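PDB 3K6O: uncharacterized protein DUF1344, which is of unknown function but, as a NigD-like protein that is probably exported as a lipoprotein, joins an OB-type domain to a beta-sandwich domain. Local coordinates for residues A[42-47]-A[64-69]; A[106-111]-A[199-204]; A[118-123]-A[152-157]. All coordinates share one frame; numbering follows the deposited sequence.

Contact 1. Residues A[42-47]-A[64-69]; sequences WVVQHI and SFLEAG. With SO4 (sulfate ion), chain G.
Leu66 carries the apolar part of this surface contact through one methyl. Its CD1 lies 3.7 Å from CG2 of Val44, where the two side chains run past one another in opposite senses, and 3.8 Å from OE1 of Gln45, whose extended chain stands roughly perpendicular to the leucine. In Leu66 CG lies anti to the carbonyl carbon (chi1 -60°), and the second torsion (173°) carries CD1 on to Val44 and Gln45. Short branched chains can pack here although the site is largely open to solvent, and Gln45 adds a long stem whose amide can still reach polar partners.

The polar bonds lead elsewhere. Gln45 OE1 is hydrogen-bonded to Arg78, which steadies the amide beside the leucine methyl. On another side of the 42-47 segment, His46 NE2 gives a hydrogen bond of 2.6 Å to sulfate O2, short but bent (135°); the anion, probably from the crystallisation liquor, lies at the ring edge and is also bound by Arg51.

A classic beta bulge sets Leu66 and Glu67 together against Asn76. Strands 40-43 and 45-46 run parallel to strand 75-93, and strand 58-66 runs antiparallel to it, so Val44, Gln45 and Leu66 meet across the strand that separates them.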
loop_
_atom_site.group_PDB
_atom_site.type_symbol
_atom_site.label_atom_id
_atom_site.label_comp_id
_atom_site.label_asym_id
_atom_site.label_seq_id
_atom_site.Cartn_x
_atom_site.Cartn_y
_atom_site.Cartn_z
ATOM N N TRP A 42 7.615 11.101 16.127
ATOM C CA TRP A 42 7.327 12.487 16.301
ATOM C C TRP A 42 8.174 13.386 15.386
ATOM O O TRP A 42 9.432 13.313 15.391
ATOM C CB TRP A 42 7.544 12.898 17.758
ATOM C CG TRP A 42 7.057 14.290 18.011
ATOM C CD1 TRP A 42 7.806 15.410 18.167
ATOM C CD2 TRP A 42 5.684 14.708 18.088
ATOM N NE1 TRP A 42 6.994 16.502 18.359
ATOM C CE2 TRP A 42 5.686 16.098 18.315
ATOM C CE3 TRP A 42 4.455 14.030 17.992
ATOM C CZ2 TRP A 42 4.504 16.841 18.432
ATOM C CZ3 TRP A 42 3.273 14.765 18.107
ATOM C CH2 TRP A 42 3.309 16.153 18.330
ATOM N N VAL A 43 7.508 14.269 14.645
ATOM C CA VAL A 43 8.202 15.166 13.708
ATOM C C VAL A 43 8.743 16.415 14.407
ATOM O O VAL A 43 7.969 17.283 14.821
ATOM C CB VAL A 43 7.290 15.587 12.524
ATOM C CG1 VAL A 43 8.081 16.466 11.522
ATOM C CG2 VAL A 43 6.680 14.347 11.808
ATOM N N VAL A 44 10.068 16.511 14.550
ATOM C CA VAL A 44 10.671 17.671 15.192
ATOM C C VAL A 44 11.330 18.599 14.166
ATOM O O VAL A 44 11.593 19.728 14.487
ATOM C CB VAL A 44 11.720 17.294 16.295
ATOM C CG1 VAL A 44 11.045 16.539 17.429
ATOM C CG2 VAL A 44 12.884 16.436 15.703
ATOM N N GLN A 45 11.613 18.108 12.958
ATOM C CA GLN A 45 12.063 18.943 11.854
ATOM C C GLN A 45 11.342 18.484 10.588
ATOM O O GLN A 45 11.060 17.296 10.421
ATOM C CB GLN A 45 13.579 18.821 11.672
ATOM C CG GLN A 45 14.429 19.375 12.865
ATOM C CD GLN A 45 15.900 19.058 12.771
ATOM O OE1 GLN A 45 16.358 18.484 11.783
ATOM N NE2 GLN A 45 16.665 19.416 13.822
ATOM N N HIS A 46 11.055 19.426 9.702
ATOM C CA HIS A 46 10.450 19.113 8.409
ATOM C C HIS A 46 11.007 20.039 7.328
ATOM O O HIS A 46 11.260 21.213 7.576
ATOM C CB HIS A 46 8.932 19.236 8.491
ATOM C CG HIS A 46 8.468 20.629 8.713
ATOM N ND1 HIS A 46 7.747 21.328 7.773
ATOM C CD2 HIS A 46 8.681 21.484 9.743
ATOM C CE1 HIS A 46 7.506 22.545 8.230
ATOM N NE2 HIS A 46 8.082 22.671 9.412
ATOM N N ILE A 47 11.221 19.491 6.135
ATOM C CA ILE A 47 11.739 20.236 4.986
ATOM C C ILE A 47 10.577 20.493 4.007
ATOM O O ILE A 47 10.640 21.387 3.163
ATOM C CB ILE A 47 12.844 19.410 4.281
ATOM C CG1 ILE A 47 14.001 19.134 5.244
ATOM C CG2 ILE A 47 13.331 20.070 2.978
ATOM C CD1 ILE A 47 14.637 20.369 5.853
ATOM N N SER A 64 14.771 10.987 8.613
ATOM C CA SER A 64 16.018 10.885 9.337
ATOM C C SER A 64 15.705 10.697 10.800
ATOM O O SER A 64 15.031 11.536 11.427
ATOM C CB SER A 64 16.859 12.159 9.192
ATOM O OG SER A 64 17.275 12.387 7.858
ATOM N N PHE A 65 16.199 9.618 11.370
ATOM C CA PHE A 65 15.901 9.328 12.754
ATOM C C PHE A 65 16.929 10.037 13.602
ATOM O O PHE A 65 18.092 9.681 13.562
ATOM C CB PHE A 65 15.906 7.813 13.001
ATOM C CG PHE A 65 14.788 7.115 12.344
ATOM C CD1 PHE A 65 14.828 6.843 10.993
ATOM C CD2 PHE A 65 13.680 6.743 13.054
ATOM C CE1 PHE A 65 13.756 6.200 10.368
ATOM C CE2 PHE A 65 12.617 6.103 12.431
ATOM C CZ PHE A 65 12.663 5.830 11.097
ATOM N N LEU A 66 16.506 11.067 14.326
ATOM C CA LEU A 66 17.448 11.947 15.007
ATOM C C LEU A 66 17.804 11.498 16.427
ATOM O O LEU A 66 18.933 11.691 16.872
ATOM C CB LEU A 66 16.928 13.375 15.022
ATOM C CG LEU A 66 16.661 14.056 13.678
ATOM C CD1 LEU A 66 16.005 15.389 13.946
ATOM C CD2 LEU A 66 17.913 14.218 12.773
ATOM N N GLU A 67 16.852 10.918 17.141
ATOM C CA GLU A 67 17.097 10.443 18.503
ATOM C C GLU A 67 15.879 9.685 19.046
ATOM O O GLU A 67 14.764 9.781 18.496
ATOM C CB GLU A 67 17.386 11.651 19.412
ATOM C CG GLU A 67 16.112 12.422 19.734
ATOM C CD GLU A 67 16.236 13.920 19.674
ATOM O OE1 GLU A 67 17.372 14.423 19.644
ATOM O OE2 GLU A 67 15.178 14.600 19.651
ATOM N N ALA A 68 16.074 8.936 20.118
ATOM C CA ALA A 68 14.962 8.315 20.824
ATOM C C ALA A 68 13.944 9.389 21.218
ATOM O O ALA A 68 14.306 10.522 21.484
ATOM C CB ALA A 68 15.453 7.552 22.085
ATOM N N GLY A 69 12.675 9.011 21.277
ATOM C CA GLY A 69 11.605 9.963 21.558
ATOM C C GLY A 69 11.165 10.038 23.003
ATOM O O GLY A 69 11.967 10.049 23.890
HETATM S S SO4 G . 8.277 25.805 10.728
HETATM O O1 SO4 G . 8.474 25.024 11.955
HETATM O O2 SO4 G . 7.330 25.145 9.844
HETATM O O3 SO4 G . 7.695 27.105 11.072
HETATM O O4 SO4 G . 9.568 25.906 10.037
#

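Contact 2. Residues A[106-111]-A[199-204]; sequences VQIKDM and KTYIFS
The backbone oxygen of Met111 is approached by two carbons of the Phe203 ring: Met111 O lies 3.3 Å from Phe203 CZ and 3.6 Å from Phe203 CE1. The ring comes up obliquely, and the contact is one of packing between a carbonyl and ring carbons rather than a hydrogen bond.

Met111, present as selenomethionine, makes the largest contribution to the contact. Its CG is anti to the backbone N (chi1 178°), which sends the chain out between two aromatic residues, and a bend at the last torsion (chi3 -64°) swings the terminal methyl out of line with the chain. The selenium then makes two different Met-aromatic contacts. Over the face of Tyr201 it sits 4.3 Å from the ring centroid, 27° off the normal, with Tyr201 CG its nearest ring atom. Against Phe203 it lies in the ring plane at the edge, with Met111 SE 4.0 Å from Phe203 CE2. A long, polarisable, flexible side chain suits this place because it can serve one ring by its face and the other by its rim.

Farther along, Ile108 passes Tyr201 in the opposite sense, and Ile108 CB comes 3.8 Å from Tyr201 OH; the branched isoleucine thus packs against the hydroxyl oxygen of the tyrosine.

The two segments face each other across the interior of the C-terminal beta sandwich. Lys109 and Asp110 form a classic beta bulge opposite Arg121 of strand 117-125, while strand 199-204 pairs antiparallel with strand 186-191. From strands 186-191 and 149-157, Val189 and Leu154 add apolar surface around Met111, and Val191 and Leu154 do so around Ile108.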
loop_
_atom_site.group_PDB
_atom_site.type_symbol
_atom_site.label_atom_id
_atom_site.label_comp_id
_atom_site.label_asym_id
_atom_site.label_seq_id
_atom_site.Cartn_x
_atom_site.Cartn_y
_atom_site.Cartn_z
ATOM N N VAL A 106 -0.942 -6.138 -16.115
ATOM C CA VAL A 106 -0.304 -5.047 -15.380
ATOM C C VAL A 106 1.113 -5.484 -14.962
ATOM O O VAL A 106 1.359 -6.670 -14.709
ATOM C CB VAL A 106 -1.110 -4.665 -14.119
ATOM C CG1 VAL A 106 -1.188 -5.845 -13.103
ATOM C CG2 VAL A 106 -0.510 -3.425 -13.418
ATOM N N GLN A 107 2.029 -4.517 -14.910
ATOM C CA GLN A 107 3.404 -4.737 -14.444
ATOM C C GLN A 107 3.528 -4.385 -12.980
ATOM O O GLN A 107 3.374 -3.227 -12.613
ATOM C CB GLN A 107 4.382 -3.886 -15.263
ATOM C CG GLN A 107 5.850 -4.067 -14.864
ATOM C CD GLN A 107 6.808 -3.259 -15.735
ATOM O OE1 GLN A 107 6.400 -2.577 -16.685
ATOM N NE2 GLN A 107 8.096 -3.334 -15.408
ATOM N N ILE A 108 3.768 -5.390 -12.140
ATOM C CA ILE A 108 3.968 -5.188 -10.719
ATOM C C ILE A 108 5.458 -5.039 -10.425
ATOM O O ILE A 108 6.234 -5.891 -10.798
ATOM C CB ILE A 108 3.450 -6.362 -9.877
ATOM C CG1 ILE A 108 1.936 -6.578 -10.081
ATOM C CG2 ILE A 108 3.738 -6.108 -8.365
ATOM C CD1 ILE A 108 1.084 -5.319 -9.874
ATOM N N LYS A 109 5.856 -3.949 -9.785
ATOM C CA LYS A 109 7.243 -3.758 -9.359
ATOM C C LYS A 109 7.466 -4.203 -7.907
ATOM O O LYS A 109 8.498 -4.757 -7.595
ATOM C CB LYS A 109 7.674 -2.295 -9.554
ATOM C CG LYS A 109 7.870 -1.891 -11.006
ATOM C CD LYS A 109 8.880 -0.760 -11.168
ATOM C CE LYS A 109 9.410 -0.698 -12.589
ATOM N NZ LYS A 109 10.241 0.524 -12.853
ATOM N N ASP A 110 6.520 -3.943 -7.008
ATOM C CA ASP A 110 6.594 -4.466 -5.638
ATOM C C ASP A 110 5.201 -4.807 -5.125
ATOM O O ASP A 110 4.251 -4.124 -5.448
ATOM C CB ASP A 110 7.212 -3.445 -4.680
ATOM C CG ASP A 110 8.657 -3.202 -4.954
ATOM O OD1 ASP A 110 9.472 -4.030 -4.529
ATOM O OD2 ASP A 110 8.975 -2.195 -5.605
HETATM N N MSE A 111 5.089 -5.876 -4.346
HETATM C CA MSE A 111 3.883 -6.115 -3.588
HETATM C C MSE A 111 4.196 -6.774 -2.269
HETATM O O MSE A 111 4.892 -7.770 -2.237
HETATM C CB MSE A 111 2.887 -6.977 -4.358
HETATM C CG MSE A 111 1.576 -7.282 -3.517
HETATM SE SE MSE A 111 0.581 -8.732 -4.423
HETATM C CE MSE A 111 0.234 -7.710 -5.966
ATOM N N LYS A 199 -0.648 -15.449 -12.223
ATOM C CA LYS A 199 0.139 -16.060 -11.147
ATOM C C LYS A 199 -0.348 -15.642 -9.755
ATOM O O LYS A 199 -1.032 -14.645 -9.621
ATOM C CB LYS A 199 1.610 -15.693 -11.294
ATOM C CG LYS A 199 1.896 -14.204 -11.233
ATOM C CD LYS A 199 3.340 -13.908 -11.551
ATOM C CE LYS A 199 4.238 -14.317 -10.405
ATOM N NZ LYS A 199 5.621 -13.740 -10.557
ATOM N N THR A 200 0.011 -16.428 -8.745
ATOM C CA THR A 200 -0.393 -16.179 -7.360
ATOM C C THR A 200 0.765 -15.730 -6.497
ATOM O O THR A 200 1.728 -16.464 -6.347
ATOM C CB THR A 200 -0.944 -17.465 -6.730
ATOM O OG1 THR A 200 -2.024 -17.931 -7.525
ATOM C CG2 THR A 200 -1.473 -17.230 -5.349
ATOM N N TYR A 201 0.671 -14.538 -5.926
ATOM C CA TYR A 201 1.602 -14.131 -4.885
ATOM C C TYR A 201 1.076 -14.761 -3.586
ATOM O O TYR A 201 -0.125 -14.680 -3.325
ATOM C CB TYR A 201 1.646 -12.612 -4.765
ATOM C CG TYR A 201 2.379 -11.914 -5.873
ATOM C CD1 TYR A 201 1.896 -11.939 -7.192
ATOM C CD2 TYR A 201 3.557 -11.200 -5.617
ATOM C CE1 TYR A 201 2.576 -11.295 -8.211
ATOM C CE2 TYR A 201 4.237 -10.532 -6.641
ATOM C CZ TYR A 201 3.734 -10.598 -7.926
ATOM O OH TYR A 201 4.381 -9.954 -8.933
ATOM N N ILE A 202 1.954 -15.397 -2.812
ATOM C CA ILE A 202 1.586 -16.052 -1.559
ATOM C C ILE A 202 2.376 -15.355 -0.439
ATOM O O ILE A 202 3.602 -15.241 -0.520
ATOM C CB ILE A 202 1.929 -17.579 -1.565
ATOM C CG1 ILE A 202 1.188 -18.273 -2.719
ATOM C CG2 ILE A 202 1.557 -18.216 -0.247
ATOM C CD1 ILE A 202 1.694 -19.706 -3.122
ATOM N N PHE A 203 1.680 -14.869 0.579
ATOM C CA PHE A 203 2.339 -14.350 1.778
ATOM C C PHE A 203 1.786 -15.055 3.008
ATOM O O PHE A 203 0.591 -14.963 3.285
ATOM C CB PHE A 203 2.081 -12.857 1.921
ATOM C CG PHE A 203 2.472 -12.053 0.712
ATOM C CD1 PHE A 203 3.790 -11.649 0.523
ATOM C CD2 PHE A 203 1.522 -11.714 -0.245
ATOM C CE1 PHE A 203 4.164 -10.892 -0.603
ATOM C CE2 PHE A 203 1.884 -10.948 -1.373
ATOM C CZ PHE A 203 3.201 -10.543 -1.548
ATOM N N SER A 204 2.642 -15.718 3.779
ATOM C CA SER A 204 2.178 -16.365 4.996
ATOM C C SER A 204 2.030 -15.359 6.120
ATOM O O SER A 204 2.692 -14.313 6.124
ATOM C CB SER A 204 3.144 -17.477 5.423
ATOM O OG SER A 204 4.403 -16.929 5.731
#

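Contact 3. Residues A[118-123]-A[152-157]; sequences LNVRFM and LELRYN
Leu154 points the end of its side chain at Val120: Leu154 CD1 stands 4.3 Å from Val120 CG1, methyl against methyl. Both residues are buried. Valine, branched at CB, reaches only a short way from its strand, and the longer leucine spans the gap between backbones whose CA atoms, Val120 to Leu154, are 9.8 Å apart.

Next to this pair two aromatic residues meet, also at arm's length. Phe122 CE2 and Tyr156 CE1 are 4.5 Å apart; the tyrosine carbon lies at the edge of the phenylalanine ring, near its plane, while the phenylalanine carbon comes to the tyrosine ring obliquely. Tyr156 extends across with CG anti to its backbone N (chi1 178°), whereas the ring of Phe122 is tucked between its own N and carbonyl carbon (chi1 71°). Large rings suit this end because they fill the space between strands that have no backbone bond to each other. A hydrogen bond with Asn125 OD1 satisfies the hydroxyl of the buried Tyr156.

Glu153 and Arg155 point from the other face of their strand. In a salt bridge Arg155 grips one oxygen side-on, with NH2 2.8 Å and NE 2.9 Å from Glu153 OE1, which lies almost in the guanidinium plane. Glu153 OE2 is hydrogen-bonded to Asn139, and Arg155 NH1 to the carbonyl oxygen of Gly102, so each charged group is held at a second point.

The contact is interior packing of the C-terminal beta sandwich. Strand 117-125 lies between strands 107-113 and 165-173, antiparallel to both. Facing it, strand 149-157 runs antiparallel to strand 133-139 and parallel to strand 186-191, from which Val189 and Val191 pack on Leu154.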
loop_
_atom_site.group_PDB
_atom_site.type_symbol
_atom_site.label_atom_id
_atom_site.label_comp_id
_atom_site.label_asym_id
_atom_site.label_seq_id
_atom_site.Cartn_x
_atom_site.Cartn_y
_atom_site.Cartn_z
ATOM N N LEU A 118 -2.394 -4.130 1.926
ATOM C CA LEU A 118 -1.627 -4.675 0.820
ATOM C C LEU A 118 -1.048 -3.486 0.030
ATOM O O LEU A 118 -1.772 -2.653 -0.515
ATOM C CB LEU A 118 -2.485 -5.550 -0.074
ATOM C CG LEU A 118 -1.676 -6.269 -1.150
ATOM C CD1 LEU A 118 -0.808 -7.394 -0.546
ATOM C CD2 LEU A 118 -2.558 -6.820 -2.231
ATOM N N ASN A 119 0.278 -3.443 -0.019
ATOM C CA ASN A 119 1.048 -2.366 -0.626
ATOM C C ASN A 119 1.545 -2.809 -1.975
ATOM O O ASN A 119 2.213 -3.836 -2.102
ATOM C CB ASN A 119 2.216 -2.008 0.278
ATOM C CG ASN A 119 1.740 -1.610 1.664
ATOM O OD1 ASN A 119 1.028 -0.601 1.830
ATOM N ND2 ASN A 119 2.073 -2.437 2.677
ATOM N N VAL A 120 1.226 -2.014 -2.982
ATOM C CA VAL A 120 1.604 -2.329 -4.349
ATOM C C VAL A 120 2.291 -1.125 -5.033
ATOM O O VAL A 120 1.773 -0.030 -5.046
ATOM C CB VAL A 120 0.380 -2.749 -5.144
ATOM C CG1 VAL A 120 0.822 -3.346 -6.541
ATOM C CG2 VAL A 120 -0.442 -3.773 -4.345
ATOM N N ARG A 121 3.469 -1.354 -5.592
ATOM C CA ARG A 121 4.087 -0.402 -6.472
ATOM C C ARG A 121 3.980 -1.019 -7.837
ATOM O O ARG A 121 4.317 -2.190 -8.007
ATOM C CB ARG A 121 5.549 -0.163 -6.111
ATOM C CG ARG A 121 6.183 0.965 -6.965
ATOM C CD ARG A 121 7.489 1.460 -6.380
ATOM N NE ARG A 121 8.482 0.429 -6.597
ATOM C CZ ARG A 121 9.737 0.636 -6.957
ATOM N NH1 ARG A 121 10.223 1.865 -7.105
ATOM N NH2 ARG A 121 10.511 -0.415 -7.148
ATOM N N PHE A 122 3.499 -0.248 -8.809
ATOM C CA PHE A 122 3.188 -0.793 -10.123
ATOM C C PHE A 122 3.237 0.257 -11.207
ATOM O O PHE A 122 3.357 1.455 -10.927
ATOM C CB PHE A 122 1.817 -1.467 -10.126
ATOM C CG PHE A 122 0.639 -0.510 -10.029
ATOM C CD1 PHE A 122 0.349 0.158 -8.846
ATOM C CD2 PHE A 122 -0.211 -0.314 -11.114
ATOM C CE1 PHE A 122 -0.734 1.015 -8.755
ATOM C CE2 PHE A 122 -1.313 0.549 -11.020
ATOM C CZ PHE A 122 -1.575 1.206 -9.825
HETATM N N MSE A 123 3.185 -0.201 -12.453
HETATM C CA MSE A 123 3.186 0.694 -13.600
HETATM C C MSE A 123 1.760 0.811 -14.108
HETATM O O MSE A 123 1.048 -0.183 -14.208
HETATM C CB MSE A 123 4.089 0.152 -14.712
HETATM C CG MSE A 123 5.554 -0.107 -14.322
HETATM SE SE MSE A 123 6.486 1.443 -13.582
HETATM C CE MSE A 123 6.800 2.443 -15.164
ATOM N N LEU A 152 -7.619 -13.204 -2.638
ATOM C CA LEU A 152 -7.958 -11.905 -3.243
ATOM C C LEU A 152 -7.362 -11.830 -4.647
ATOM O O LEU A 152 -6.402 -12.590 -4.998
ATOM C CB LEU A 152 -7.392 -10.756 -2.392
ATOM C CG LEU A 152 -7.881 -10.700 -0.963
ATOM C CD1 LEU A 152 -7.138 -9.624 -0.119
ATOM C CD2 LEU A 152 -9.405 -10.579 -0.860
ATOM N N GLU A 153 -7.875 -10.897 -5.453
ATOM C CA GLU A 153 -7.315 -10.727 -6.786
ATOM C C GLU A 153 -7.086 -9.280 -7.071
ATOM O O GLU A 153 -7.892 -8.434 -6.710
ATOM C CB GLU A 153 -8.221 -11.351 -7.863
ATOM C CG GLU A 153 -8.758 -12.756 -7.532
ATOM C CD GLU A 153 -9.563 -13.378 -8.691
ATOM O OE1 GLU A 153 -9.650 -12.715 -9.759
ATOM O OE2 GLU A 153 -10.109 -14.501 -8.509
ATOM N N LEU A 154 -5.972 -8.989 -7.716
ATOM C CA LEU A 154 -5.714 -7.650 -8.190
ATOM C C LEU A 154 -6.199 -7.588 -9.629
ATOM O O LEU A 154 -5.841 -8.431 -10.430
ATOM C CB LEU A 154 -4.231 -7.304 -8.173
ATOM C CG LEU A 154 -3.517 -6.693 -6.974
ATOM C CD1 LEU A 154 -2.058 -6.473 -7.452
ATOM C CD2 LEU A 154 -4.159 -5.403 -6.456
ATOM N N ARG A 155 -7.003 -6.582 -9.932
ATOM C CA ARG A 155 -7.615 -6.419 -11.228
ATOM C C ARG A 155 -7.242 -5.032 -11.761
ATOM O O ARG A 155 -7.563 -4.021 -11.131
ATOM C CB ARG A 155 -9.134 -6.574 -11.081
ATOM C CG ARG A 155 -9.578 -7.952 -10.594
ATOM C CD ARG A 155 -9.147 -9.013 -11.619
ATOM N NE ARG A 155 -9.809 -10.320 -11.458
ATOM C CZ ARG A 155 -10.823 -10.776 -12.187
ATOM N NH1 ARG A 155 -11.373 -10.064 -13.167
ATOM N NH2 ARG A 155 -11.258 -11.998 -11.965
ATOM N N TYR A 156 -6.574 -4.993 -12.913
ATOM C CA TYR A 156 -6.199 -3.733 -13.560
ATOM C C TYR A 156 -7.105 -3.435 -14.754
ATOM O O TYR A 156 -7.442 -4.326 -15.534
ATOM C CB TYR A 156 -4.736 -3.786 -14.037
ATOM C CG TYR A 156 -4.237 -2.543 -14.769
ATOM C CD1 TYR A 156 -4.141 -1.333 -14.124
ATOM C CD2 TYR A 156 -3.871 -2.592 -16.123
ATOM C CE1 TYR A 156 -3.652 -0.210 -14.765
ATOM C CE2 TYR A 156 -3.410 -1.472 -16.779
ATOM C CZ TYR A 156 -3.297 -0.283 -16.083
ATOM O OH TYR A 156 -2.862 0.845 -16.701
ATOM N N ASN A 157 -7.498 -2.171 -14.883
ATOM C CA ASN A 157 -8.233 -1.721 -16.051
ATOM C C ASN A 157 -7.625 -0.395 -16.497
ATOM O O ASN A 157 -7.593 0.551 -15.722
ATOM C CB ASN A 157 -9.729 -1.580 -15.761
ATOM C CG ASN A 157 -10.570 -1.642 -17.016
ATOM O OD1 ASN A 157 -10.077 -1.410 -18.131
ATOM N ND2 ASN A 157 -11.850 -1.978 -16.857
#

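Contact 1 lies in the N-terminal OB domain, and contacts 2 and 3 belong to the C-terminal beta sandwich, on the opposite side of the chain's centre; the centre of contact 1 is about 33 Å from that of contact 2 and about 32 Å from that of contact 3. The long strand 75-93, broken by a bulge or short loop, pairs with strands of both domains. Contact 1 closes before the others open, and contact 3 is nested inside the chain loop closed by contact 2. The centres of contacts 2 and 3 are about 8 Å apart: strands 107-113 and 117-125 are sheet neighbours, tied by the Asp110-Arg121 salt bridge. They thus form one continuous sandwich interior, while contact 1 is separate surface packing.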